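LPXTG-motif cell wall anchor domain protein (Mobiluncus mulieris, PDB 5U6F) is of unknown function but probably serves as part of a cell-wall-anchored surface protein, this fragment joining a T-Q ester bond domain to a DUF5979 domain. Local coordinates at residues R34-E39 with E90-Y95; T43-G48 with Q125-G130; S193-V198 with E208-E213; K199-G204 with T227-E232. All coordinates share one frame; numbering follows the deposited sequence.

Interaction 1. Residues R34-E39 with E90-Y95; sequences RLYNVE and EDVKVY
Asn37 grips Lys93 twice where the antiparallel ladder between strands 26-36 and 94-104 runs out. Its backbone N donates to Lys93 O at 2.8 Å, and the Lys93 N returns a bond to Asn37 OD1 at 3.0 Å; this second bond is almost straight (179°), although the donor stands above the carboxamide plane. OD1 also accepts from one water that donates in turn to Asp91 O, while Asn37 ND2 gives its proton to another water held by OD1 of Asp91, whose OD2 forms a salt bridge with Lys1. With CG anti to the carbonyl carbon (chi1 -70°), the amide reaches the loop before strand 94-104. Replacing Asn37 by an alanine removes the carboxamide, which is likely to leave Lys93 N without its acceptor and each water without one of its anchors. The neighbouring hydrogen-bonded pair is conventional: Leu35 N to Tyr95 O is 2.7 Å, and the reverse bond from Tyr95 N to Leu35 O is 2.9 Å. Between these rungs Tyr36 sets its CE1 4.0 Å from Val94 CG1, which also lies over one face of the Arg34 guanidinium. Glu84 pairs with that cation and binds the Tyr36 hydroxyl. On the Leu35 face, Val38 CG2 meets Tyr95 CD1 at 3.4 Å. The chemistry implies that a side-chain amide prolongs the strand pairing into the loop, water extends it to Asp91, and Glu84 and Glu96 probably balance the Arg34 charge beside the apolar contacts.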
loop_
_atom_site.group_PDB
_atom_site.type_symbol
_atom_site.label_atom_id
_atom_site.label_comp_id
_atom_site.label_asym_id
_atom_site.label_seq_id
_atom_site.Cartn_x
_atom_site.Cartn_y
_atom_site.Cartn_z
ATOM N N ARG A 34 22.990 -5.731 -12.998
ATOM C CA ARG A 34 24.378 -6.176 -13.101
ATOM C C ARG A 34 24.488 -7.157 -14.262
ATOM O O ARG A 34 23.606 -8.003 -14.450
ATOM C CB ARG A 34 24.861 -6.765 -11.787
ATOM C CG ARG A 34 25.149 -5.658 -10.781
ATOM C CD ARG A 34 25.322 -6.182 -9.375
ATOM N NE ARG A 34 26.625 -6.780 -9.073
ATOM C CZ ARG A 34 27.714 -6.117 -8.658
ATOM N NH1 ARG A 34 27.759 -4.788 -8.630
ATOM N NH2 ARG A 34 28.802 -6.796 -8.344
ATOM N N LEU A 35 25.526 -6.962 -15.068
ATOM C CA LEU A 35 25.773 -7.697 -16.294
ATOM C C LEU A 35 27.032 -8.510 -16.096
ATOM O O LEU A 35 28.065 -7.955 -15.693
ATOM C CB LEU A 35 25.967 -6.732 -17.455
ATOM C CG LEU A 35 24.808 -5.754 -17.661
ATOM C CD1 LEU A 35 25.193 -4.723 -18.704
ATOM C CD2 LEU A 35 23.529 -6.476 -18.063
ATOM N N TYR A 36 26.932 -9.814 -16.344
ATOM C CA TYR A 36 27.991 -10.768 -16.056
ATOM C C TYR A 36 28.582 -11.300 -17.348
ATOM O O TYR A 36 27.858 -11.777 -18.215
ATOM C CB TYR A 36 27.448 -11.911 -15.199
ATOM C CG TYR A 36 26.769 -11.427 -13.932
ATOM C CD1 TYR A 36 27.493 -10.803 -12.942
ATOM C CD2 TYR A 36 25.399 -11.584 -13.733
ATOM C CE1 TYR A 36 26.890 -10.365 -11.782
ATOM C CE2 TYR A 36 24.781 -11.137 -12.574
ATOM C CZ TYR A 36 25.534 -10.522 -11.594
ATOM O OH TYR A 36 24.937 -10.080 -10.433
ATOM N N ASN A 37 29.897 -11.217 -17.487
ATOM C CA ASN A 37 30.592 -11.684 -18.699
ATOM C C ASN A 37 30.035 -11.137 -19.995
ATOM O O ASN A 37 29.942 -11.826 -21.010
ATOM C CB ASN A 37 30.673 -13.202 -18.710
ATOM C CG ASN A 37 31.607 -13.732 -17.657
ATOM O OD1 ASN A 37 32.529 -13.043 -17.234
ATOM N ND2 ASN A 37 31.388 -14.972 -17.239
ATOM N N VAL A 38 29.658 -9.872 -19.947
ATOM C CA VAL A 38 29.454 -9.080 -21.143
ATOM C C VAL A 38 30.792 -8.487 -21.569
ATOM O O VAL A 38 31.765 -8.493 -20.811
ATOM C CB VAL A 38 28.403 -7.977 -20.924
ATOM C CG1 VAL A 38 27.015 -8.596 -20.781
ATOM C CG2 VAL A 38 28.753 -7.107 -19.713
ATOM N N GLU A 39 30.825 -7.974 -22.793
ATOM C CA GLU A 39 32.048 -7.533 -23.420
ATOM C C GLU A 39 32.027 -6.026 -23.602
ATOM O O GLU A 39 31.080 -5.496 -24.167
ATOM C CB GLU A 39 32.192 -8.227 -24.767
ATOM C CG GLU A 39 32.366 -9.727 -24.618
ATOM C CD GLU A 39 32.784 -10.393 -25.903
ATOM O OE1 GLU A 39 33.780 -9.948 -26.497
ATOM O OE2 GLU A 39 32.127 -11.370 -26.320
ATOM N N GLU A 90 35.029 -17.819 -10.687
ATOM C CA GLU A 90 35.958 -16.905 -10.007
ATOM C C GLU A 90 36.311 -15.654 -10.820
ATOM O O GLU A 90 36.448 -14.578 -10.252
ATOM C CB GLU A 90 37.262 -17.624 -9.638
ATOM N N ASP A 91 36.453 -15.818 -12.137
ATOM C CA ASP A 91 36.898 -14.742 -13.038
ATOM C C ASP A 91 35.764 -13.941 -13.687
ATOM O O ASP A 91 36.004 -13.234 -14.659
ATOM C CB ASP A 91 37.840 -15.301 -14.120
ATOM C CG ASP A 91 37.165 -16.299 -15.055
ATOM O OD1 ASP A 91 36.046 -16.776 -14.758
ATOM O OD2 ASP A 91 37.797 -16.614 -16.087
ATOM N N VAL A 92 34.550 -14.039 -13.162
ATOM C CA VAL A 92 33.412 -13.332 -13.746
ATOM C C VAL A 92 33.675 -11.828 -13.857
ATOM O O VAL A 92 34.167 -11.201 -12.910
ATOM C CB VAL A 92 32.097 -13.593 -12.974
ATOM C CG1 VAL A 92 32.137 -13.059 -11.549
ATOM C CG2 VAL A 92 30.912 -13.015 -13.740
ATOM N N LYS A 93 33.381 -11.269 -15.025
ATOM C CA LYS A 93 33.468 -9.837 -15.260
ATOM C C LYS A 93 32.105 -9.249 -14.968
ATOM O O LYS A 93 31.079 -9.781 -15.410
ATOM C CB LYS A 93 33.876 -9.547 -16.704
ATOM C CG LYS A 93 35.277 -10.041 -17.043
ATOM C CD LYS A 93 35.797 -9.468 -18.354
ATOM C CE LYS A 93 37.254 -9.843 -18.582
ATOM N NZ LYS A 93 37.815 -9.203 -19.807
ATOM N N VAL A 94 32.090 -8.144 -14.226
ATOM C CA VAL A 94 30.854 -7.547 -13.749
ATOM C C VAL A 94 30.779 -6.071 -14.119
ATOM O O VAL A 94 31.738 -5.326 -13.929
ATOM C CB VAL A 94 30.697 -7.690 -12.228
ATOM C CG1 VAL A 94 29.315 -7.229 -11.771
ATOM C CG2 VAL A 94 30.960 -9.135 -11.800
ATOM N N TYR A 95 29.632 -5.686 -14.660
ATOM C CA TYR A 95 29.346 -4.298 -15.011
ATOM C C TYR A 95 27.969 -3.989 -14.462
ATOM O O TYR A 95 27.130 -4.887 -14.328
ATOM C CB TYR A 95 29.389 -4.082 -16.526
ATOM C CG TYR A 95 30.724 -4.443 -17.123
ATOM C CD1 TYR A 95 31.003 -5.758 -17.499
ATOM C CD2 TYR A 95 31.745 -3.493 -17.240
ATOM C CE1 TYR A 95 32.221 -6.113 -18.025
ATOM C CE2 TYR A 95 32.981 -3.841 -17.765
ATOM C CZ TYR A 95 33.219 -5.157 -18.154
ATOM O OH TYR A 95 34.447 -5.530 -18.675
HETATM O O HOH W 1 33.324 -16.269 -15.436
HETATM O O HOH W 2 35.223 -13.709 -17.352
#

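Interaction 2. Residues T43-G48 with Q125-G130; sequences TYAIAG and QLWAEG
Leu126 sets the apolar centre, its CD1 lying between Tyr44 and Ile46 on one face of the antiparallel strand pair 43-52 and 118-127, part of the Ig-like T-Q ester bond domain. CD1 is 3.6 Å from Tyr44 CB and equally near Ile46 CG2; with its CG anti to the backbone N (chi1 177°), Leu126 can send this methyl across to the opposing strand. The Tyr44 ring is inclined to that methyl and ends in a hydroxyl bonded to the backbone N of Glu39. A valine in place of Tyr44 would take away the ring beside Leu126 and is likely to leave the Glu39 N without its hydroxyl partner. On the other face, Ala45 CB touches Trp127 CB at 3.9 Å. Ala45 O lies at the edge of the indole, in its plane, and the ring packs on Tyr132, Val140 and Pro142. Four backbone bonds join the Ala45-Trp127 and Ala47-Gln125 pairs. Gln125 bends back at chi2 (82°), bringing OE1 within 3.6 Å of Ala47 CB, while the amide itself bonds to Gln49 and Asn153. At the polar edge, beyond the last bridge, Glu129 takes over from the backbone: its OE1 accepts from Thr43 N at 3.0 Å, met from above the carboxylate plane. One water completes this edge, receiving a proton from Thr43 OG1 at 2.8 Å and donating to Glu129 OE1 at 2.9 Å.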
loop_
_atom_site.group_PDB
_atom_site.type_symbol
_atom_site.label_atom_id
_atom_site.label_comp_id
_atom_site.label_asym_id
_atom_site.label_seq_id
_atom_site.Cartn_x
_atom_site.Cartn_y
_atom_site.Cartn_z
ATOM N N THR A 43 27.033 -3.462 -27.666
ATOM C CA THR A 43 25.799 -2.776 -27.318
ATOM C C THR A 43 24.655 -3.781 -27.131
ATOM O O THR A 43 24.100 -4.326 -28.103
ATOM C CB THR A 43 25.404 -1.711 -28.366
ATOM O OG1 THR A 43 26.478 -0.778 -28.517
ATOM C CG2 THR A 43 24.173 -0.949 -27.926
ATOM N N TYR A 44 24.276 -3.979 -25.875
ATOM C CA TYR A 44 23.221 -4.907 -25.524
ATOM C C TYR A 44 21.922 -4.152 -25.386
ATOM O O TYR A 44 21.913 -2.927 -25.190
ATOM C CB TYR A 44 23.542 -5.590 -24.187
ATOM C CG TYR A 44 24.832 -6.367 -24.220
ATOM C CD1 TYR A 44 26.072 -5.736 -24.073
ATOM C CD2 TYR A 44 24.820 -7.747 -24.394
ATOM C CE1 TYR A 44 27.253 -6.457 -24.132
ATOM C CE2 TYR A 44 26.000 -8.468 -24.461
ATOM C CZ TYR A 44 27.214 -7.823 -24.312
ATOM O OH TYR A 44 28.366 -8.554 -24.371
ATOM N N ALA A 45 20.819 -4.880 -25.473
ATOM C CA ALA A 45 19.527 -4.353 -25.051
ATOM C C ALA A 45 19.152 -5.000 -23.730
ATOM O O ALA A 45 19.386 -6.189 -23.535
ATOM C CB ALA A 45 18.465 -4.628 -26.106
ATOM N N ILE A 46 18.618 -4.198 -22.811
ATOM C CA ILE A 46 18.068 -4.725 -21.580
ATOM C C ILE A 46 16.621 -4.316 -21.446
ATOM O O ILE A 46 16.221 -3.228 -21.869
ATOM C CB ILE A 46 18.873 -4.315 -20.325
ATOM C CG1 ILE A 46 19.099 -2.805 -20.261
ATOM C CG2 ILE A 46 20.203 -5.048 -20.313
ATOM C CD1 ILE A 46 19.743 -2.337 -18.974
ATOM N N ALA A 47 15.837 -5.195 -20.853
ATOM C CA ALA A 47 14.431 -4.942 -20.623
ATOM C C ALA A 47 14.094 -5.370 -19.214
ATOM O O ALA A 47 14.525 -6.442 -18.771
ATOM C CB ALA A 47 13.579 -5.708 -21.615
ATOM N N GLY A 48 13.321 -4.530 -18.529
ATOM C CA GLY A 48 12.830 -4.823 -17.185
ATOM C C GLY A 48 11.322 -4.752 -17.160
ATOM O O GLY A 48 10.732 -3.941 -17.873
ATOM N N GLN A 125 15.646 -9.081 -18.852
ATOM C CA GLN A 125 16.280 -9.851 -19.922
ATOM C C GLN A 125 17.406 -9.068 -20.575
ATOM O O GLN A 125 17.365 -7.836 -20.616
ATOM C CB GLN A 125 15.275 -10.286 -21.000
ATOM C CG GLN A 125 14.045 -11.017 -20.470
ATOM C CD GLN A 125 12.983 -10.073 -19.954
ATOM O OE1 GLN A 125 12.657 -9.074 -20.607
ATOM N NE2 GLN A 125 12.475 -10.343 -18.755
ATOM N N LEU A 126 18.364 -9.807 -21.128
ATOM C CA LEU A 126 19.560 -9.261 -21.762
ATOM C C LEU A 126 19.694 -9.794 -23.174
ATOM O O LEU A 126 19.718 -10.995 -23.375
ATOM C CB LEU A 126 20.795 -9.646 -20.965
ATOM C CG LEU A 126 22.175 -9.245 -21.494
ATOM C CD1 LEU A 126 22.324 -7.736 -21.561
ATOM C CD2 LEU A 126 23.248 -9.849 -20.623
ATOM N N TRP A 127 19.809 -8.887 -24.129
ATOM C CA TRP A 127 19.902 -9.218 -25.554
ATOM C C TRP A 127 21.268 -8.801 -26.117
ATOM O O TRP A 127 21.681 -7.652 -25.947
ATOM C CB TRP A 127 18.834 -8.473 -26.322
ATOM C CG TRP A 127 17.411 -8.800 -25.929
ATOM C CD1 TRP A 127 16.736 -8.379 -24.820
ATOM C CD2 TRP A 127 16.498 -9.594 -26.679
ATOM N NE1 TRP A 127 15.455 -8.886 -24.814
ATOM C CE2 TRP A 127 15.279 -9.628 -25.953
ATOM C CE3 TRP A 127 16.591 -10.284 -27.894
ATOM C CZ2 TRP A 127 14.161 -10.330 -26.406
ATOM C CZ3 TRP A 127 15.491 -10.985 -28.338
ATOM C CH2 TRP A 127 14.283 -11.003 -27.591
ATOM N N ALA A 128 21.952 -9.726 -26.786
ATOM C CA ALA A 128 23.222 -9.448 -27.461
ATOM C C ALA A 128 22.994 -8.542 -28.674
ATOM O O ALA A 128 21.936 -8.569 -29.302
ATOM C CB ALA A 128 23.874 -10.747 -27.906
ATOM N N GLU A 129 24.009 -7.748 -28.998
ATOM C CA GLU A 129 23.977 -6.881 -30.187
ATOM C C GLU A 129 23.603 -7.688 -31.440
ATOM O O GLU A 129 24.039 -8.822 -31.599
ATOM C CB GLU A 129 25.331 -6.204 -30.386
ATOM C CG GLU A 129 25.300 -5.101 -31.435
ATOM C CD GLU A 129 26.465 -4.118 -31.362
ATOM O OE1 GLU A 129 27.369 -4.228 -30.499
ATOM O OE2 GLU A 129 26.455 -3.177 -32.195
ATOM N N GLY A 130 22.756 -7.115 -32.286
ATOM C CA GLY A 130 22.345 -7.762 -33.534
ATOM C C GLY A 130 21.135 -8.677 -33.446
ATOM O O GLY A 130 20.528 -8.986 -34.475
HETATM O O HOH W 3 28.623 -1.655 -30.022
#

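Interaction 3. Residues S193-V198 with E208-E213; sequences SYKFTV and EFTLKE
Glu208 opens its side of this beta hairpin with a bond to Thr197, directly across in a non-hydrogen-bonded pair. The threonine hydroxyl OG1 donates to Glu208 OE1 at 2.6 Å, meeting the carboxylate on its syn side and somewhat out of its plane. The bend of the glutamate at chi2 (-79°) brings the acid alongside Thr197, so OE2 also lies near the CG2 methyl. Next, Phe209 turns to the opposite face and pairs by two backbone bonds with Phe196. Its ring takes the Phe196 CB over one face, 4.2 Å from the ring centroid, a CH-pi contact; Val198 CG2 comes up obliquely to Phe209 CE2 at 3.8 Å. The CG of Phe209 sits between its backbone N and carbonyl carbon (chi1 57°), swinging the ring over toward the opposing strand. Thr210 returns to the Glu208 face, where Ser193 OG approaches its CB at 3.4 Å and the Lys195 stem runs beside its CG2. Leu211 is bonded to Tyr194 through both backbone groups, and its CD1 reaches Phe196 CE2 at 4.1 Å, the two side chains crossing at about a right angle, with the methyl oblique to the ring. Past Lys212, Glu213 is tied to the Tyr194 hydroxyl by a water lying in the plane of the phenol, and OE1 of this acid also bridges to Arg189. Strand 205-211 is outermost in its sheet; strand 227-232 flanks 194-200 on the other side, while strand 150-178 packs against Tyr194 and Phe196 and strand 216-223 against Val198, Phe209 and Leu211.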
loop_
_atom_site.group_PDB
_atom_site.type_symbol
_atom_site.label_atom_id
_atom_site.label_comp_id
_atom_site.label_asym_id
_atom_site.label_seq_id
_atom_site.Cartn_x
_atom_site.Cartn_y
_atom_site.Cartn_z
ATOM N N SER A 193 -23.861 2.736 30.885
ATOM C CA SER A 193 -23.001 2.053 29.934
ATOM C C SER A 193 -23.656 2.154 28.559
ATOM O O SER A 193 -24.764 1.663 28.365
ATOM C CB SER A 193 -22.845 0.601 30.365
ATOM O OG SER A 193 -22.068 -0.123 29.435
ATOM N N TYR A 194 -22.988 2.837 27.630
ATOM C CA TYR A 194 -23.563 3.155 26.328
ATOM C C TYR A 194 -22.975 2.234 25.259
ATOM O O TYR A 194 -21.763 2.155 25.110
ATOM C CB TYR A 194 -23.329 4.634 26.016
ATOM C CG TYR A 194 -23.889 5.533 27.094
ATOM C CD1 TYR A 194 -25.248 5.802 27.160
ATOM C CD2 TYR A 194 -23.069 6.088 28.064
ATOM C CE1 TYR A 194 -25.771 6.612 28.152
ATOM C CE2 TYR A 194 -23.582 6.900 29.064
ATOM C CZ TYR A 194 -24.937 7.157 29.104
ATOM O OH TYR A 194 -25.470 7.969 30.088
ATOM N N LYS A 195 -23.835 1.510 24.547
ATOM C CA LYS A 195 -23.392 0.440 23.638
ATOM C C LYS A 195 -23.248 0.967 22.222
ATOM O O LYS A 195 -24.181 1.601 21.695
ATOM C CB LYS A 195 -24.387 -0.722 23.614
ATOM C CG LYS A 195 -24.508 -1.503 24.909
ATOM C CD LYS A 195 -25.534 -2.609 24.774
ATOM C CE LYS A 195 -25.672 -3.427 26.048
ATOM N NZ LYS A 195 -26.772 -4.424 25.913
ATOM N N PHE A 196 -22.111 0.662 21.599
ATOM C CA PHE A 196 -21.824 1.071 20.223
ATOM C C PHE A 196 -21.413 -0.085 19.339
ATOM O O PHE A 196 -20.867 -1.089 19.821
ATOM C CB PHE A 196 -20.734 2.125 20.219
ATOM C CG PHE A 196 -21.199 3.449 20.723
ATOM C CD1 PHE A 196 -21.740 4.377 19.842
ATOM C CD2 PHE A 196 -21.119 3.766 22.072
ATOM C CE1 PHE A 196 -22.171 5.599 20.293
ATOM C CE2 PHE A 196 -21.566 4.987 22.530
ATOM C CZ PHE A 196 -22.098 5.903 21.639
ATOM N N THR A 197 -21.743 0.037 18.060
ATOM C CA THR A 197 -21.233 -0.850 17.033
ATOM C C THR A 197 -20.551 0.027 16.014
ATOM O O THR A 197 -21.137 1.004 15.560
ATOM C CB THR A 197 -22.363 -1.637 16.355
ATOM O OG1 THR A 197 -23.129 -2.333 17.347
ATOM C CG2 THR A 197 -21.803 -2.640 15.353
ATOM N N VAL A 198 -19.316 -0.303 15.663
ATOM C CA VAL A 198 -18.615 0.408 14.598
ATOM C C VAL A 198 -18.255 -0.603 13.524
ATOM O O VAL A 198 -17.630 -1.604 13.822
ATOM C CB VAL A 198 -17.352 1.110 15.104
ATOM C CG1 VAL A 198 -16.584 1.738 13.943
ATOM C CG2 VAL A 198 -17.732 2.163 16.121
ATOM N N GLU A 208 -17.753 -4.077 18.549
ATOM C CA GLU A 208 -18.872 -3.936 19.469
ATOM C C GLU A 208 -18.252 -3.572 20.802
ATOM O O GLU A 208 -17.396 -4.316 21.311
ATOM C CB GLU A 208 -19.603 -5.266 19.637
ATOM C CG GLU A 208 -20.107 -5.923 18.366
ATOM C CD GLU A 208 -21.396 -5.334 17.842
ATOM O OE1 GLU A 208 -21.872 -4.317 18.398
ATOM O OE2 GLU A 208 -21.941 -5.906 16.866
ATOM N N PHE A 209 -18.658 -2.444 21.380
ATOM C CA PHE A 209 -18.126 -2.069 22.683
ATOM C C PHE A 209 -19.047 -1.160 23.466
ATOM O O PHE A 209 -19.989 -0.592 22.926
ATOM C CB PHE A 209 -16.738 -1.442 22.528
ATOM C CG PHE A 209 -16.717 -0.240 21.613
ATOM C CD1 PHE A 209 -16.960 1.032 22.114
ATOM C CD2 PHE A 209 -16.490 -0.395 20.254
ATOM C CE1 PHE A 209 -16.968 2.135 21.263
ATOM C CE2 PHE A 209 -16.498 0.692 19.404
ATOM C CZ PHE A 209 -16.731 1.957 19.911
ATOM N N THR A 210 -18.750 -1.036 24.753
ATOM C CA THR A 210 -19.481 -0.164 25.638
ATOM C C THR A 210 -18.584 1.001 25.996
ATOM O O THR A 210 -17.373 0.850 26.048
ATOM C CB THR A 210 -19.895 -0.880 26.934
ATOM O OG1 THR A 210 -18.735 -1.354 27.617
ATOM C CG2 THR A 210 -20.813 -2.041 26.620
ATOM N N LEU A 211 -19.185 2.168 26.199
ATOM C CA LEU A 211 -18.482 3.337 26.713
ATOM C C LEU A 211 -19.289 3.874 27.873
ATOM O O LEU A 211 -20.488 4.106 27.726
ATOM C CB LEU A 211 -18.353 4.433 25.656
ATOM C CG LEU A 211 -17.514 4.166 24.403
ATOM C CD1 LEU A 211 -17.567 5.370 23.467
ATOM C CD2 LEU A 211 -16.074 3.867 24.789
ATOM N N LYS A 212 -18.654 4.028 29.033
ATOM C CA LYS A 212 -19.216 4.864 30.096
ATOM C C LYS A 212 -19.000 6.321 29.695
ATOM O O LYS A 212 -18.201 6.611 28.805
ATOM C CB LYS A 212 -18.572 4.558 31.444
ATOM C CG LYS A 212 -18.842 3.138 31.932
ATOM C CD LYS A 212 -17.983 2.760 33.131
ATOM C CE LYS A 212 -17.757 1.253 33.225
ATOM N NZ LYS A 212 -18.891 0.540 33.865
ATOM N N GLU A 213 -19.712 7.235 30.341
ATOM C CA GLU A 213 -19.555 8.671 30.082
ATOM C C GLU A 213 -18.105 9.098 30.257
ATOM O O GLU A 213 -17.502 8.775 31.270
ATOM C CB GLU A 213 -20.416 9.484 31.039
ATOM C CG GLU A 213 -20.411 10.984 30.749
ATOM C CD GLU A 213 -21.245 11.778 31.726
ATOM O OE1 GLU A 213 -22.011 11.167 32.499
ATOM O OE2 GLU A 213 -21.146 13.025 31.683
HETATM O O HOH W 4 -23.773 8.798 32.040
#

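Interaction 4. Residues K199-G204 with T227-E232; sequences KCVQKG and TCTISE
Lys199 and Thr229 meet through flat peptide groups rather than rings: in this antiparallel hydrogen-bonded pair of the DUF5979 domain, which belongs to the transthyretin-like clan and is probably a beta sandwich, each N-H lies in the plane of the facing carbonyl. Lys199 N to Thr229 O and Thr229 N to Lys199 O both measure 3.0 Å. Lys199 and Thr229 share one face of the sheet, and Cys200 and Cys228 the other. On the first, the Lys199 CB lies 3.5 Å from Thr229 OG1, before the extended lysine chain leads its amine away from the contact. The cysteines form a non-hydrogen-bonded pair and are thus cross-strand neighbours at a site where a disulfide has been seen in this protein. In the conformation described here their SG atoms stand 3.8 Å apart, too far for a covalent bond. Both cysteines are buried, and Cys228 packs on Leu171 of strand 150-178. Beyond the cysteines strand 194-200 ends: Val201 to Lys203 take helical backbone angles, and Gly204 N closes the turn on Cys200 O. Asp226 receives the backbone N-H groups of both Gln202 and Lys203, tying this turn to the start of strand 227-232. The last rung between the segments is Val201 N to Thr227 O at 2.9 Å. Beside it, the Val201 CG2 methyl rests 3.4 Å from Thr227 OG1.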
loop_
_atom_site.group_PDB
_atom_site.type_symbol
_atom_site.label_atom_id
_atom_site.label_comp_id
_atom_site.label_asym_id
_atom_site.label_seq_id
_atom_site.Cartn_x
_atom_site.Cartn_y
_atom_site.Cartn_z
ATOM N N LYS A 199 -18.661 -0.332 12.285
ATOM C CA LYS A 199 -18.325 -1.196 11.153
ATOM C C LYS A 199 -17.453 -0.453 10.158
ATOM O O LYS A 199 -17.755 0.684 9.824
ATOM C CB LYS A 199 -19.580 -1.706 10.466
ATOM C CG LYS A 199 -20.482 -2.529 11.371
ATOM C CD LYS A 199 -21.623 -3.145 10.578
ATOM C CE LYS A 199 -22.553 -3.958 11.453
ATOM N NZ LYS A 199 -23.770 -4.314 10.668
ATOM N N CYS A 200 -16.363 -1.086 9.723
ATOM C CA CYS A 200 -15.518 -0.556 8.651
ATOM C C CYS A 200 -16.024 -1.243 7.389
ATOM O O CYS A 200 -15.962 -2.464 7.280
ATOM C CB CYS A 200 -14.034 -0.843 8.912
ATOM S SG CYS A 200 -13.363 -0.092 10.418
ATOM N N VAL A 201 -16.546 -0.451 6.452
ATOM C CA VAL A 201 -17.380 -0.983 5.380
ATOM C C VAL A 201 -16.544 -1.849 4.439
ATOM O O VAL A 201 -16.870 -3.015 4.220
ATOM C CB VAL A 201 -18.123 0.153 4.622
ATOM C CG1 VAL A 201 -18.883 -0.387 3.420
ATOM C CG2 VAL A 201 -19.077 0.874 5.576
ATOM N N GLN A 202 -15.454 -1.290 3.916
ATOM C CA GLN A 202 -14.597 -2.026 2.973
ATOM C C GLN A 202 -13.836 -3.161 3.634
ATOM O O GLN A 202 -13.712 -4.243 3.059
ATOM C CB GLN A 202 -13.609 -1.101 2.257
ATOM C CG GLN A 202 -14.240 0.005 1.423
ATOM C CD GLN A 202 -15.357 -0.494 0.533
ATOM O OE1 GLN A 202 -15.189 -1.473 -0.196
ATOM N NE2 GLN A 202 -16.506 0.167 0.594
ATOM N N LYS A 203 -13.318 -2.917 4.831
ATOM C CA LYS A 203 -12.622 -3.968 5.581
ATOM C C LYS A 203 -13.569 -5.100 5.980
ATOM O O LYS A 203 -13.141 -6.252 6.070
ATOM C CB LYS A 203 -11.949 -3.399 6.831
ATOM C CG LYS A 203 -11.159 -4.441 7.621
ATOM C CD LYS A 203 -10.312 -3.815 8.705
ATOM C CE LYS A 203 -9.528 -4.877 9.460
ATOM N NZ LYS A 203 -8.853 -4.281 10.638
ATOM N N GLY A 204 -14.834 -4.758 6.238
ATOM C CA GLY A 204 -15.846 -5.723 6.667
ATOM C C GLY A 204 -15.675 -6.120 8.126
ATOM O O GLY A 204 -16.059 -7.227 8.506
ATOM N N THR A 227 -14.843 3.805 5.007
ATOM C CA THR A 227 -15.852 4.514 5.791
ATOM C C THR A 227 -16.250 3.655 6.978
ATOM O O THR A 227 -16.200 2.420 6.910
ATOM C CB THR A 227 -17.087 4.891 4.969
ATOM O OG1 THR A 227 -17.698 3.720 4.440
ATOM C CG2 THR A 227 -16.690 5.796 3.825
ATOM N N CYS A 228 -16.584 4.338 8.068
ATOM C CA CYS A 228 -17.050 3.724 9.302
ATOM C C CYS A 228 -18.470 4.173 9.588
ATOM O O CYS A 228 -18.751 5.380 9.572
ATOM C CB CYS A 228 -16.196 4.168 10.477
ATOM S SG CYS A 228 -14.530 3.507 10.461
ATOM N N THR A 229 -19.351 3.205 9.844
ATOM C CA THR A 229 -20.666 3.482 10.396
ATOM C C THR A 229 -20.589 3.301 11.911
ATOM O O THR A 229 -19.967 2.345 12.390
ATOM C CB THR A 229 -21.744 2.576 9.803
ATOM O OG1 THR A 229 -21.414 1.201 10.053
ATOM C CG2 THR A 229 -21.839 2.798 8.309
ATOM N N ILE A 230 -21.194 4.233 12.643
ATOM C CA ILE A 230 -21.254 4.194 14.112
ATOM C C ILE A 230 -22.726 4.125 14.490
ATOM O O ILE A 230 -23.502 4.976 14.062
ATOM C CB ILE A 230 -20.626 5.439 14.777
ATOM C CG1 ILE A 230 -19.171 5.667 14.314
ATOM C CG2 ILE A 230 -20.661 5.298 16.300
ATOM C CD1 ILE A 230 -18.682 7.090 14.476
ATOM N N SER A 231 -23.098 3.125 15.292
ATOM C CA SER A 231 -24.475 2.899 15.701
ATOM C C SER A 231 -24.520 2.783 17.220
ATOM O O SER A 231 -23.886 1.892 17.790
ATOM C CB SER A 231 -25.010 1.609 15.074
ATOM O OG SER A 231 -26.362 1.393 15.450
ATOM N N GLU A 232 -25.270 3.666 17.867
ATOM C CA GLU A 232 -25.548 3.544 19.304
ATOM C C GLU A 232 -26.874 2.836 19.571
ATOM O O GLU A 232 -27.846 3.019 18.847
ATOM C CB GLU A 232 -25.606 4.928 19.949
ATOM C CG GLU A 232 -25.609 4.891 21.467
ATOM C CD GLU A 232 -25.630 6.273 22.089
ATOM O OE1 GLU A 232 -25.289 7.266 21.395
ATOM O OE2 GLU A 232 -25.962 6.354 23.281
#

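How the interactions relate
The four contacts fall into two groups at opposite ends of the elongated chain. Interactions 1 and 2, with centres 14 Å apart, lie in the T-Q ester bond domain on separate sheets and touch through Leu126, which packs on Leu35 and Val38. Interactions 3 and 4, likewise 14 Å apart, belong to the DUF5979 domain and share strand 194-200, flanked by 205-211 and 227-232 in one sheet. Within each group the segments alternate along the chain, whereas the groups follow in series. Interactions 1 and 3 are 66 Å apart between centres, consistent with two domains strung end to end, strand 150-178 running between them.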